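Serine-threonine phosphatase 2C (Toxoplasma gondii, PDB 2I44) probably removes phosphate groups from serine and threonine residues of proteins, as a metal-dependent phosphatase of the PP2C family, and binds calcium ions. Local coordinates at residues Asp23-Thr28 against Asn290-Leu295; Pro77-Ser82 against Asp114-Asn119; Trp85-Glu90 against Pro106-Gln111; Ser196-His201 against Phe208-Asp213; Asp270-Ala275 against Glu297-Glu302. All blocks are in the same frame, centred on the assembly; numbering follows the deposited sequence.

In the fold
The PP2C fold, two beta sheets flanked by helices, serves as a worked example of layered packing. Interactions 1 and 5 share helix 291-305 on one side of the sandwich, their centres about 13 Å apart. Interactions 2 and 3, centres about 11 Å apart, lie in the helices of the other side and share helix 98-130; Trp85 joins them by packing on Leu79 and Ile80. The centres of interactions 3 and 5 are about 36 Å apart, on opposite sides of the chain's centre. Two contacts approach the calcium site: a bound calcium ion is about 10 Å from the side chain of Val271 in interaction 5, and one is about 12 Å from that of Phe208 in interaction 4.

Interaction 1: residues Asp23-Thr28 against Asn290-Leu295; sequences DAAIFT and NPAQAL
Ala25 and Phe27 of strand 22-29 rest on the first turn of helix 291-305, a helix-on-sheet contact in the PP2C fold. The axes of the two segments approach to 6.5 Å at 32°. Ala25 comes first: its CB lies 3.9 Å from Ala292 CB and also borders Pro291 CD and the amide oxygen of Asn290. Ile26 turns its side chain to the other side of the sheet, onto Phe40 and Leu42, yet its carbonyl is reached through a water that donates to Ile26 O and accepts from Asn290 ND2. Ala292 CB fits between the CB atoms of Ala25 and Phe27, 3.6 Å from Phe27 N. Farther along, the Phe27 ring lies against Gln293, whose extended chain crosses it with ring and amide planes 66° apart. Asn290 is the N-cap of this helix: with CG anti to N (chi1 -171°), its OD1 accepts from Gln293 N from above the carbonyl plane. The CH-pi contact places Gln293 CG 3.8 Å from the Phe27 ring centroid, almost directly over one face.

Interaction 2: residues Pro77-Ser82 against Asp114-Asn119; sequences PQLISS and DDMYKN
Leu79 and Met116 bring the two backbones together, their CA atoms only 4.6 Å apart, where the last turn of helix 66-80 meets the middle of helix 98-130. This is close helix-helix packing in one of the two helical layers of the PP2C fold. Farther along, Ser82 comes level with Asp115.

Met116, a selenomethionine, runs past Leu79 obliquely: CB and CG skirt the Leu79 backbone, and SE reaches Leu79 CB at 3.7 Å. The bend at chi3 (85°) then turns CE off from helix 66-80. Both side chains also touch Phe55 of strand 53-62, which places this part of the contact against the sheet. On another flank Gln78 crosses Asn119 at about a right angle, their amide planes 51° apart. Gln78 OE1 approaches Asn119 CB at 3.2 Å, whereas Gln78 NE2 bonds to Glu123.

Ser82 has a double task. As an N-cap it accepts from Trp85 N at the start of helix 83-92, and it also donates across the contact. Asp115 OD1 is taken by Gln111, while Asp115 OD2 receives Ser82 OG on its anti side at 3.2 Å, 18° out of the carboxylate plane.

Interaction 3: residues Trp85-Glu90 against Pro106-Gln111; sequences WQEVTE and PQLLDQ
The indole of Trp85 is met by Leu109 from across the contact: CD2 of the leucine comes obliquely to CZ3, at 3.8 Å. One face of the same ring carries Val88 CG1 from the next turn of its own helix, 4.0 Å above the plane and displaced toward the rim. Trp85 starts out away from the partner helix, but CG stands anti to the backbone N (chi1 -176°) and the six-membered ring swings back far enough to reach Leu109.

The two methyls of Val88 divide the work. While CG1 lies on the indole, CG2 faces the other helix, 4.1 Å from Leu109 CD2. Val88 and Leu108 run past each other in opposite directions, bringing the Val88 CG2 methyl within 3.7 Å of Leu108 CB. Farther out Leu108 CD2 lies 3.6 Å from Glu87 OE1 and also borders Glu87 CB, the two side chains crossing at about a right angle. No hydrogen bond spans the segments; the contact is made by van der Waals packing, with a carboxylate at its exposed margin.

This is antiparallel helix-helix packing in a helical layer of the PP2C fold: the axes of segments 85-90 and 106-111 are 9.0 Å apart at closest, at 146°. Leu109 continues inward to Phe149 and Ala151 of strand 149-155, and Trp85 packs on Leu79 and Ile80 of helix 66-80, so the contact ties two helices to a third and to the underlying sheet.

Interaction 4: residues Ser196-His201 against Phe208-Asp213; sequences SVEYLH and FIRGGD
The side chain of Arg210 crosses obliquely over to Ser196 and Glu198 of the neighbouring strand, and each part of it has a different neighbour. CB begins beside Ser196 OG, at 3.7 Å. CG, anti to the backbone N (chi1 175°), stays near the same hydroxyl, and CD passes on to Glu198 CG. The bend at chi3 (-66°) turns one guanidinium face to Glu198, whose CG sits 3.4 Å above the plane, over its centre; the carboxylate stacks with the guanidinium, their planes 19° apart. Glu198 OE1 and Arg210 NH1 remain 4.2 Å apart; the opposite charges probably attract, although no N-H points at the oxygen. At the tip NH2 approaches Leu200 CD2, and Phe214 adds a cation-pi contact.

The frame is a two-stranded antiparallel beta hairpin, strands 196-198 and 208-210. Ser196 with Arg210 and Glu198 with Phe208 are its hydrogen-bonded pairs, each closed by two backbone bonds; Val197 with Ile209 is the non-hydrogen-bonded pair between them. Val197 and Ile209 share the face turned to Ile190 of helix 184-192.

On the face with Arg210, Ser196 OG donates to the anti lone pair of Glu198 OE2. Leu200 crosses Phe208 at about a right angle, Leu200 CD1 reaching ring atom CE2 at 3.5 Å.

Interaction 5: residues Asp270-Ala275 against Glu297-Glu302; sequences DVMSAA and EMTLAE
Met272, a selenomethionine, spreads over one side of helix 291-305, overlapping Thr299 and Glu302, which are about one turn apart. The motif is a connecting loop packed on a helix: in the PP2C fold, residues 270-273 join the short helix 266-269 to helix 274-286, and Ser273 is the N-cap of the latter.

Met272 CG lies 3.8 Å from Thr299 OG1 as the two side chains slide past each other in opposite directions. That hydroxyl bonds to Leu295 O in the preceding turn, so its contact with the methionine is packing alone. Bends at chi2 (-67°) and chi3 (146°) then carry the methyl CE to Glu302, where it lies 3.8 Å from CB and 3.9 Å from CG.

Val271 meets the same two helical residues with separate branches. Its CG2 is 4.1 Å from Thr299 CG2, methyl against methyl, while CG1 serves the other. No hydrogen bond crosses between the segments, and the carboxylate of Glu302 is instead held by a salt bridge from OE2 to Arg306, a residue that also touches Val271.

The loop follows closely on Asp266, a calcium ligand, whose side chain is about 9 Å from that of Val271; Asp311, which binds the same ion, is about 8 Å away, again between side chains. The contact is therefore near the metal site, but its two segments supply none of the annotated ligands. A chi1 of 179° sets Glu302 CG anti to the backbone N, which brings it 3.9 Å from Val271 CG1.

Interaction 1: residues Asp23-Thr28 against Asn290-Leu295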
# COMPACT_ATOMS: atom_id res chain seq x y z
N ASP A 23 13.72 10.85 6.67
CA ASP A 23 12.94 11.34 7.80
C ASP A 23 11.52 10.85 7.51
O ASP A 23 11.08 10.85 6.36
CB ASP A 23 12.97 12.86 7.88
CG ASP A 23 14.38 13.41 8.01
OD1 ASP A 23 15.21 12.74 8.67
OD2 ASP A 23 14.65 14.50 7.46
N ALA A 24 10.81 10.42 8.54
CA ALA A 24 9.46 9.92 8.32
C ALA A 24 8.45 10.43 9.31
O ALA A 24 8.79 10.81 10.43
CB ALA A 24 9.48 8.40 8.32
N ALA A 25 7.20 10.42 8.88
CA ALA A 25 6.08 10.86 9.71
C ALA A 25 4.88 10.04 9.28
O ALA A 25 4.75 9.67 8.11
CB ALA A 25 5.81 12.34 9.49
N ILE A 26 4.00 9.74 10.23
CA ILE A 26 2.81 8.96 9.92
C ILE A 26 1.66 9.52 10.73
O ILE A 26 1.79 9.71 11.94
CB ILE A 26 2.97 7.47 10.31
CG1 ILE A 26 4.29 6.92 9.76
CG2 ILE A 26 1.81 6.65 9.75
CD1 ILE A 26 4.60 5.51 10.26
N PHE A 27 0.54 9.78 10.07
CA PHE A 27 -0.64 10.30 10.75
C PHE A 27 -1.88 9.65 10.17
O PHE A 27 -1.96 9.40 8.97
CB PHE A 27 -0.74 11.81 10.58
CG PHE A 27 -1.71 12.46 11.53
CD1 PHE A 27 -1.34 12.74 12.84
CD2 PHE A 27 -3.01 12.75 11.12
CE1 PHE A 27 -2.26 13.31 13.74
CE2 PHE A 27 -3.93 13.32 12.01
CZ PHE A 27 -3.55 13.60 13.32
N THR A 28 -2.86 9.38 11.02
CA THR A 28 -4.10 8.75 10.58
C THR A 28 -5.28 9.40 11.29
O THR A 28 -5.13 10.00 12.35
CB THR A 28 -4.09 7.23 10.88
OG1 THR A 28 -5.24 6.63 10.28
CG2 THR A 28 -4.10 6.97 12.39
N ASN A 290 4.37 18.86 10.96
CA ASN A 290 4.23 17.42 10.70
C ASN A 290 3.65 17.22 9.30
O ASN A 290 2.45 17.40 9.08
CB ASN A 290 3.31 16.80 11.74
CG ASN A 290 3.28 15.30 11.66
OD1 ASN A 290 3.35 14.72 10.58
ND2 ASN A 290 3.17 14.65 12.81
N PRO A 291 4.48 16.83 8.32
CA PRO A 291 4.03 16.62 6.94
C PRO A 291 2.83 15.69 6.79
O PRO A 291 1.89 15.99 6.06
CB PRO A 291 5.28 16.05 6.26
CG PRO A 291 6.40 16.61 7.08
CD PRO A 291 5.88 16.42 8.48
N ALA A 292 2.87 14.55 7.48
CA ALA A 292 1.79 13.58 7.41
C ALA A 292 0.52 14.12 8.05
O ALA A 292 -0.59 13.89 7.56
CB ALA A 292 2.20 12.27 8.09
N GLN A 293 0.67 14.86 9.14
CA GLN A 293 -0.49 15.42 9.80
C GLN A 293 -1.07 16.52 8.92
O GLN A 293 -2.29 16.69 8.83
CB GLN A 293 -0.12 15.98 11.17
CG GLN A 293 -1.30 16.54 11.94
CD GLN A 293 -0.86 17.24 13.21
OE1 GLN A 293 -0.05 18.16 13.17
NE2 GLN A 293 -1.40 16.81 14.34
N ALA A 294 -0.19 17.27 8.27
CA ALA A 294 -0.63 18.35 7.40
C ALA A 294 -1.50 17.77 6.29
O ALA A 294 -2.56 18.30 5.98
CB ALA A 294 0.58 19.07 6.81
N LEU A 295 -1.06 16.66 5.70
CA LEU A 295 -1.81 16.01 4.63
C LEU A 295 -3.19 15.57 5.10
O LEU A 295 -4.18 15.72 4.38
CB LEU A 295 -1.04 14.80 4.09
CG LEU A 295 0.14 15.10 3.17
CD1 LEU A 295 0.91 13.83 2.86
CD2 LEU A 295 -0.38 15.73 1.89
O HOH W 1 2.05 11.73 13.60

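Interaction 2: residues Pro77-Ser82 against Asp114-Asn119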
# COMPACT_ATOMS: atom_id res chain seq x y z
N PRO A 77 7.71 -10.07 8.35
CA PRO A 77 8.19 -11.43 8.59
C PRO A 77 8.23 -12.26 7.29
O PRO A 77 9.21 -12.95 7.02
CB PRO A 77 7.19 -11.98 9.60
CG PRO A 77 6.82 -10.75 10.38
CD PRO A 77 6.62 -9.73 9.29
N GLN A 78 7.17 -12.17 6.49
CA GLN A 78 7.13 -12.91 5.24
C GLN A 78 8.20 -12.42 4.26
O GLN A 78 8.81 -13.21 3.54
CB GLN A 78 5.75 -12.78 4.58
CG GLN A 78 4.66 -13.61 5.24
CD GLN A 78 4.90 -15.11 5.14
OE1 GLN A 78 5.74 -15.57 4.36
NE2 GLN A 78 4.16 -15.89 5.91
N LEU A 79 8.43 -11.11 4.24
CA LEU A 79 9.42 -10.53 3.35
C LEU A 79 10.81 -11.10 3.60
O LEU A 79 11.44 -11.64 2.69
CB LEU A 79 9.47 -9.00 3.51
CG LEU A 79 10.62 -8.30 2.78
CD1 LEU A 79 10.46 -8.49 1.28
CD2 LEU A 79 10.62 -6.82 3.13
N ILE A 80 11.28 -10.99 4.84
CA ILE A 80 12.61 -11.47 5.17
C ILE A 80 12.76 -12.99 5.22
O ILE A 80 13.88 -13.49 5.29
CB ILE A 80 13.11 -10.83 6.49
CG1 ILE A 80 12.25 -11.28 7.66
CG2 ILE A 80 13.06 -9.30 6.37
CD1 ILE A 80 12.63 -10.61 8.97
N SER A 81 11.66 -13.72 5.19
CA SER A 81 11.72 -15.18 5.21
C SER A 81 11.88 -15.66 3.77
O SER A 81 12.08 -16.84 3.51
CB SER A 81 10.44 -15.78 5.79
OG SER A 81 10.28 -15.40 7.15
N SER A 82 11.79 -14.71 2.84
CA SER A 82 11.91 -15.02 1.42
C SER A 82 13.32 -15.45 1.00
O SER A 82 14.29 -14.75 1.27
CB SER A 82 11.51 -13.80 0.60
OG SER A 82 11.90 -13.94 -0.76
N ASP A 114 7.42 -9.79 -4.46
CA ASP A 114 6.41 -10.66 -5.03
C ASP A 114 6.13 -11.81 -4.06
O ASP A 114 4.97 -12.15 -3.81
CB ASP A 114 6.88 -11.22 -6.37
CG ASP A 114 5.72 -11.76 -7.19
OD1 ASP A 114 4.93 -10.95 -7.70
OD2 ASP A 114 5.60 -13.00 -7.31
N ASP A 115 7.20 -12.41 -3.53
CA ASP A 115 7.07 -13.52 -2.59
C ASP A 115 6.34 -13.07 -1.33
O ASP A 115 5.51 -13.79 -0.79
CB ASP A 115 8.45 -14.04 -2.20
CG ASP A 115 9.08 -14.89 -3.28
OD1 ASP A 115 8.44 -15.06 -4.34
OD2 ASP A 115 10.21 -15.38 -3.07
N MSE A 116 6.67 -11.87 -0.87
CA MSE A 116 6.05 -11.31 0.33
C MSE A 116 4.53 -11.23 0.18
O MSE A 116 3.78 -11.70 1.04
CB MSE A 116 6.60 -9.92 0.61
CG MSE A 116 5.90 -9.20 1.76
SE MSE A 116 6.49 -7.34 1.98
CE MSE A 116 5.31 -6.51 0.71
N TYR A 117 4.08 -10.63 -0.92
CA TYR A 117 2.65 -10.48 -1.17
C TYR A 117 1.91 -11.81 -1.18
O TYR A 117 0.96 -12.00 -0.42
CB TYR A 117 2.43 -9.74 -2.49
CG TYR A 117 2.35 -8.24 -2.30
CD1 TYR A 117 1.16 -7.62 -1.91
CD2 TYR A 117 3.49 -7.44 -2.45
CE1 TYR A 117 1.10 -6.25 -1.67
CE2 TYR A 117 3.44 -6.06 -2.21
CZ TYR A 117 2.24 -5.47 -1.82
OH TYR A 117 2.19 -4.11 -1.60
N LYS A 118 2.35 -12.73 -2.03
CA LYS A 118 1.69 -14.02 -2.13
C LYS A 118 1.74 -14.85 -0.86
O LYS A 118 0.76 -15.48 -0.50
CB LYS A 118 2.28 -14.80 -3.31
CG LYS A 118 1.96 -14.17 -4.66
CD LYS A 118 2.80 -14.76 -5.77
CE LYS A 118 2.46 -14.13 -7.11
NZ LYS A 118 3.50 -14.41 -8.14
N ASN A 119 2.88 -14.83 -0.16
CA ASN A 119 3.00 -15.61 1.07
C ASN A 119 2.22 -14.97 2.21
O ASN A 119 1.60 -15.66 3.02
CB ASN A 119 4.47 -15.78 1.46
CG ASN A 119 5.22 -16.68 0.50
OD1 ASN A 119 4.64 -17.57 -0.11
ND2 ASN A 119 6.52 -16.44 0.36

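Interaction 3: residues Trp85-Glu90 against Pro106-Gln111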
# COMPACT_ATOMS: atom_id res chain seq x y z
N TRP A 85 14.94 -12.83 -0.46
CA TRP A 85 15.47 -11.81 0.43
C TRP A 85 16.77 -12.28 1.06
O TRP A 85 17.65 -11.47 1.36
CB TRP A 85 14.45 -11.46 1.52
CG TRP A 85 14.92 -10.34 2.39
CD1 TRP A 85 15.43 -10.45 3.65
CD2 TRP A 85 14.96 -8.95 2.06
NE1 TRP A 85 15.79 -9.21 4.13
CE2 TRP A 85 15.51 -8.27 3.17
CE3 TRP A 85 14.59 -8.20 0.93
CZ2 TRP A 85 15.70 -6.88 3.19
CZ3 TRP A 85 14.77 -6.82 0.94
CH2 TRP A 85 15.32 -6.18 2.07
N GLN A 86 16.90 -13.58 1.28
CA GLN A 86 18.12 -14.13 1.85
C GLN A 86 19.24 -13.81 0.88
O GLN A 86 20.35 -13.48 1.30
CB GLN A 86 18.00 -15.65 2.03
CG GLN A 86 16.74 -16.07 2.80
CD GLN A 86 16.61 -17.58 2.93
OE1 GLN A 86 17.30 -18.34 2.24
NE2 GLN A 86 15.71 -18.02 3.80
N GLU A 87 18.95 -13.90 -0.41
CA GLU A 87 19.95 -13.59 -1.43
C GLU A 87 20.22 -12.09 -1.44
O GLU A 87 21.30 -11.66 -1.84
CB GLU A 87 19.48 -14.05 -2.81
CG GLU A 87 18.93 -15.47 -2.84
CD GLU A 87 19.02 -16.11 -4.22
OE1 GLU A 87 18.94 -15.39 -5.24
OE2 GLU A 87 19.16 -17.35 -4.26
N VAL A 88 19.24 -11.29 -1.02
CA VAL A 88 19.46 -9.85 -0.98
C VAL A 88 20.41 -9.56 0.18
O VAL A 88 21.32 -8.74 0.07
CB VAL A 88 18.15 -9.06 -0.76
CG1 VAL A 88 18.46 -7.62 -0.38
CG2 VAL A 88 17.32 -9.09 -2.02
N THR A 89 20.19 -10.25 1.29
CA THR A 89 21.02 -10.07 2.46
C THR A 89 22.45 -10.57 2.19
O THR A 89 23.41 -9.89 2.52
CB THR A 89 20.42 -10.80 3.68
OG1 THR A 89 19.25 -10.11 4.11
CG2 THR A 89 21.42 -10.85 4.83
N GLU A 90 22.57 -11.75 1.59
CA GLU A 90 23.88 -12.31 1.30
C GLU A 90 24.72 -11.42 0.40
O GLU A 90 25.93 -11.25 0.63
CB GLU A 90 23.74 -13.68 0.65
CG GLU A 90 22.99 -14.70 1.49
CD GLU A 90 22.96 -16.07 0.83
OE1 GLU A 90 24.05 -16.68 0.68
OE2 GLU A 90 21.85 -16.54 0.47
N PRO A 106 17.98 -5.04 -8.17
CA PRO A 106 16.60 -4.74 -8.57
C PRO A 106 15.70 -5.96 -8.77
O PRO A 106 14.59 -6.00 -8.24
CB PRO A 106 16.78 -3.94 -9.86
CG PRO A 106 18.05 -3.19 -9.59
CD PRO A 106 18.93 -4.28 -9.00
N GLN A 107 16.17 -6.95 -9.52
CA GLN A 107 15.36 -8.14 -9.74
C GLN A 107 15.21 -8.99 -8.48
O GLN A 107 14.20 -9.68 -8.31
CB GLN A 107 15.92 -9.00 -10.88
CG GLN A 107 15.62 -8.45 -12.27
CD GLN A 107 14.18 -7.95 -12.42
OE1 GLN A 107 13.93 -6.74 -12.53
NE2 GLN A 107 13.22 -8.88 -12.41
N LEU A 108 16.21 -8.95 -7.60
CA LEU A 108 16.13 -9.70 -6.36
C LEU A 108 15.07 -9.05 -5.47
O LEU A 108 14.29 -9.74 -4.81
CB LEU A 108 17.48 -9.72 -5.65
CG LEU A 108 18.58 -10.59 -6.27
CD1 LEU A 108 19.88 -10.42 -5.49
CD2 LEU A 108 18.14 -12.06 -6.25
N LEU A 109 15.04 -7.72 -5.47
CA LEU A 109 14.06 -6.98 -4.68
C LEU A 109 12.66 -7.21 -5.24
O LEU A 109 11.70 -7.37 -4.48
CB LEU A 109 14.38 -5.49 -4.68
CG LEU A 109 15.65 -5.04 -3.96
CD1 LEU A 109 15.85 -3.53 -4.14
CD2 LEU A 109 15.55 -5.40 -2.49
N ASP A 110 12.54 -7.21 -6.56
CA ASP A 110 11.26 -7.42 -7.22
C ASP A 110 10.70 -8.77 -6.78
O ASP A 110 9.58 -8.87 -6.27
CB ASP A 110 11.44 -7.39 -8.75
CG ASP A 110 10.18 -7.79 -9.51
OD1 ASP A 110 9.73 -8.95 -9.38
OD2 ASP A 110 9.64 -6.94 -10.26
N GLN A 111 11.51 -9.81 -6.96
CA GLN A 111 11.12 -11.16 -6.59
C GLN A 111 10.76 -11.31 -5.11
O GLN A 111 9.81 -12.01 -4.76
CB GLN A 111 12.24 -12.14 -6.95
CG GLN A 111 11.91 -13.59 -6.65
CD GLN A 111 10.75 -14.09 -7.48
OE1 GLN A 111 10.77 -14.03 -8.72
NE2 GLN A 111 9.72 -14.60 -6.81

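Interaction 4: residues Ser196-His201 against Phe208-Asp213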
# COMPACT_ATOMS: atom_id res chain seq x y z
N SER A 196 -18.08 -11.60 -11.71
CA SER A 196 -18.60 -10.65 -12.67
C SER A 196 -18.21 -9.26 -12.20
O SER A 196 -17.82 -9.07 -11.06
CB SER A 196 -20.12 -10.74 -12.76
OG SER A 196 -20.73 -10.29 -11.57
N VAL A 197 -18.32 -8.30 -13.12
CA VAL A 197 -18.02 -6.91 -12.82
C VAL A 197 -19.34 -6.19 -12.99
O VAL A 197 -19.88 -6.11 -14.09
CB VAL A 197 -16.98 -6.35 -13.80
CG1 VAL A 197 -16.85 -4.85 -13.61
CG2 VAL A 197 -15.63 -7.03 -13.56
N GLU A 198 -19.85 -5.67 -11.88
CA GLU A 198 -21.14 -4.99 -11.86
C GLU A 198 -21.05 -3.47 -11.89
O GLU A 198 -20.31 -2.86 -11.13
CB GLU A 198 -21.92 -5.42 -10.61
CG GLU A 198 -22.20 -6.93 -10.52
CD GLU A 198 -22.98 -7.44 -11.72
OE1 GLU A 198 -23.86 -6.71 -12.21
OE2 GLU A 198 -22.71 -8.58 -12.17
N TYR A 199 -21.82 -2.88 -12.80
CA TYR A 199 -21.88 -1.43 -12.96
C TYR A 199 -23.29 -1.08 -12.45
O TYR A 199 -24.28 -1.23 -13.17
CB TYR A 199 -21.71 -1.07 -14.43
CG TYR A 199 -20.37 -1.48 -15.01
CD1 TYR A 199 -19.30 -0.58 -15.07
CD2 TYR A 199 -20.17 -2.77 -15.52
CE1 TYR A 199 -18.08 -0.94 -15.61
CE2 TYR A 199 -18.94 -3.15 -16.06
CZ TYR A 199 -17.90 -2.23 -16.11
OH TYR A 199 -16.70 -2.58 -16.69
N LEU A 200 -23.36 -0.62 -11.21
CA LEU A 200 -24.64 -0.31 -10.61
C LEU A 200 -25.21 1.07 -10.98
O LEU A 200 -24.47 2.01 -11.28
CB LEU A 200 -24.53 -0.48 -9.09
CG LEU A 200 -23.90 -1.81 -8.66
CD1 LEU A 200 -24.08 -2.00 -7.15
CD2 LEU A 200 -24.52 -2.97 -9.42
N HIS A 201 -26.54 1.15 -10.95
CA HIS A 201 -27.28 2.37 -11.28
C HIS A 201 -26.68 3.60 -10.60
O HIS A 201 -26.44 3.59 -9.40
CB HIS A 201 -28.75 2.18 -10.87
CG HIS A 201 -29.64 3.33 -11.22
ND1 HIS A 201 -29.78 3.81 -12.50
CD2 HIS A 201 -30.46 4.08 -10.45
CE1 HIS A 201 -30.65 4.80 -12.51
NE2 HIS A 201 -31.08 4.98 -11.28
N PHE A 208 -18.09 -2.87 -9.39
CA PHE A 208 -17.72 -3.79 -8.32
C PHE A 208 -17.33 -5.16 -8.87
O PHE A 208 -17.80 -5.56 -9.93
CB PHE A 208 -18.91 -4.02 -7.38
CG PHE A 208 -19.40 -2.78 -6.68
CD1 PHE A 208 -18.91 -2.44 -5.42
CD2 PHE A 208 -20.37 -1.97 -7.27
CE1 PHE A 208 -19.38 -1.30 -4.76
CE2 PHE A 208 -20.85 -0.84 -6.61
CZ PHE A 208 -20.35 -0.50 -5.35
N ILE A 209 -16.47 -5.86 -8.14
CA ILE A 209 -16.12 -7.22 -8.51
C ILE A 209 -17.10 -8.01 -7.66
O ILE A 209 -17.19 -7.81 -6.45
CB ILE A 209 -14.66 -7.63 -8.13
CG1 ILE A 209 -14.52 -9.16 -8.28
CG2 ILE A 209 -14.31 -7.18 -6.72
CD1 ILE A 209 -13.06 -9.69 -8.23
N ARG A 210 -17.86 -8.89 -8.29
CA ARG A 210 -18.85 -9.69 -7.57
C ARG A 210 -18.62 -11.18 -7.77
O ARG A 210 -18.39 -11.63 -8.89
CB ARG A 210 -20.25 -9.30 -8.06
CG ARG A 210 -21.36 -10.15 -7.49
CD ARG A 210 -22.72 -9.71 -8.02
NE ARG A 210 -23.10 -8.37 -7.58
CZ ARG A 210 -24.25 -7.79 -7.88
NH1 ARG A 210 -25.14 -8.42 -8.63
NH2 ARG A 210 -24.52 -6.57 -7.43
N GLY A 211 -18.66 -11.93 -6.68
CA GLY A 211 -18.46 -13.37 -6.75
C GLY A 211 -19.55 -14.10 -7.52
O GLY A 211 -20.65 -13.58 -7.70
N GLY A 212 -19.24 -15.31 -7.97
CA GLY A 212 -20.21 -16.10 -8.72
C GLY A 212 -21.35 -16.61 -7.86
O GLY A 212 -22.41 -16.99 -8.38
N ASP A 213 -21.15 -16.63 -6.55
CA ASP A 213 -22.16 -17.12 -5.63
C ASP A 213 -22.95 -15.98 -4.98
O ASP A 213 -23.80 -16.22 -4.12
CB ASP A 213 -21.49 -17.97 -4.54
CG ASP A 213 -20.47 -17.18 -3.74
OD1 ASP A 213 -20.09 -16.08 -4.19
OD2 ASP A 213 -20.05 -17.67 -2.68

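Interaction 5: residues Asp270-Ala275 against Glu297-Glu302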
# COMPACT_ATOMS: atom_id res chain seq x y z
N ASP A 270 -8.66 10.43 -2.99
CA ASP A 270 -9.94 10.75 -3.61
C ASP A 270 -10.13 12.26 -3.59
O ASP A 270 -10.92 12.80 -4.36
CB ASP A 270 -11.09 10.04 -2.88
CG ASP A 270 -11.14 8.55 -3.18
OD1 ASP A 270 -10.55 8.13 -4.21
OD2 ASP A 270 -11.77 7.80 -2.41
N VAL A 271 -9.39 12.94 -2.73
CA VAL A 271 -9.48 14.39 -2.63
C VAL A 271 -8.30 15.15 -3.23
O VAL A 271 -8.48 16.10 -4.00
CB VAL A 271 -9.64 14.85 -1.16
CG1 VAL A 271 -9.80 16.35 -1.11
CG2 VAL A 271 -10.84 14.15 -0.52
N MSE A 272 -7.09 14.73 -2.89
CA MSE A 272 -5.87 15.40 -3.36
C MSE A 272 -5.12 14.71 -4.51
O MSE A 272 -5.05 13.49 -4.57
CB MSE A 272 -4.91 15.56 -2.18
CG MSE A 272 -5.46 16.33 -0.99
SE MSE A 272 -5.77 18.18 -1.45
CE MSE A 272 -7.35 18.51 -0.37
N SER A 273 -4.55 15.51 -5.41
CA SER A 273 -3.76 14.99 -6.54
C SER A 273 -2.34 14.77 -6.03
O SER A 273 -1.98 15.24 -4.95
CB SER A 273 -3.69 16.01 -7.67
OG SER A 273 -2.73 17.01 -7.37
N ALA A 274 -1.52 14.06 -6.80
CA ALA A 274 -0.14 13.79 -6.39
C ALA A 274 0.62 15.09 -6.13
O ALA A 274 1.28 15.24 -5.09
CB ALA A 274 0.58 12.95 -7.45
N ALA A 275 0.53 16.02 -7.07
CA ALA A 275 1.21 17.31 -6.93
C ALA A 275 0.74 18.07 -5.69
O ALA A 275 1.55 18.67 -4.98
CB ALA A 275 1.00 18.16 -8.19
N GLU A 297 -4.97 16.66 7.97
CA GLU A 297 -5.80 17.78 8.40
C GLU A 297 -6.29 18.64 7.23
O GLU A 297 -7.43 19.09 7.23
CB GLU A 297 -5.05 18.62 9.44
CG GLU A 297 -4.54 17.78 10.61
CD GLU A 297 -4.14 18.60 11.83
OE1 GLU A 297 -3.48 19.64 11.65
OE2 GLU A 297 -4.47 18.18 12.96
N MSE A 298 -5.43 18.85 6.24
CA MSE A 298 -5.78 19.63 5.05
C MSE A 298 -6.91 18.94 4.30
O MSE A 298 -7.84 19.59 3.81
CB MSE A 298 -4.57 19.76 4.12
CG MSE A 298 -3.42 20.61 4.63
SE MSE A 298 -3.75 22.49 4.44
CE MSE A 298 -2.84 22.78 2.77
N THR A 299 -6.83 17.62 4.20
CA THR A 299 -7.83 16.82 3.51
C THR A 299 -9.17 16.89 4.24
O THR A 299 -10.22 17.03 3.61
CB THR A 299 -7.38 15.34 3.41
OG1 THR A 299 -6.22 15.26 2.58
CG2 THR A 299 -8.49 14.47 2.81
N LEU A 300 -9.12 16.78 5.57
CA LEU A 300 -10.32 16.84 6.38
C LEU A 300 -11.00 18.21 6.29
O LEU A 300 -12.22 18.31 6.24
CB LEU A 300 -9.98 16.51 7.84
CG LEU A 300 -9.67 15.04 8.13
CD1 LEU A 300 -9.07 14.88 9.53
CD2 LEU A 300 -10.94 14.23 8.01
N ALA A 301 -10.20 19.27 6.26
CA ALA A 301 -10.74 20.62 6.16
C ALA A 301 -11.48 20.78 4.84
O ALA A 301 -12.58 21.32 4.79
CB ALA A 301 -9.61 21.64 6.26
N GLU A 302 -10.87 20.30 3.76
CA GLU A 302 -11.47 20.39 2.43
C GLU A 302 -12.78 19.62 2.38
O GLU A 302 -13.76 20.08 1.78
CB GLU A 302 -10.51 19.84 1.38
CG GLU A 302 -11.04 19.86 -0.05
CD GLU A 302 -11.46 21.26 -0.49
OE1 GLU A 302 -10.83 22.24 -0.04
OE2 GLU A 302 -12.42 21.37 -1.28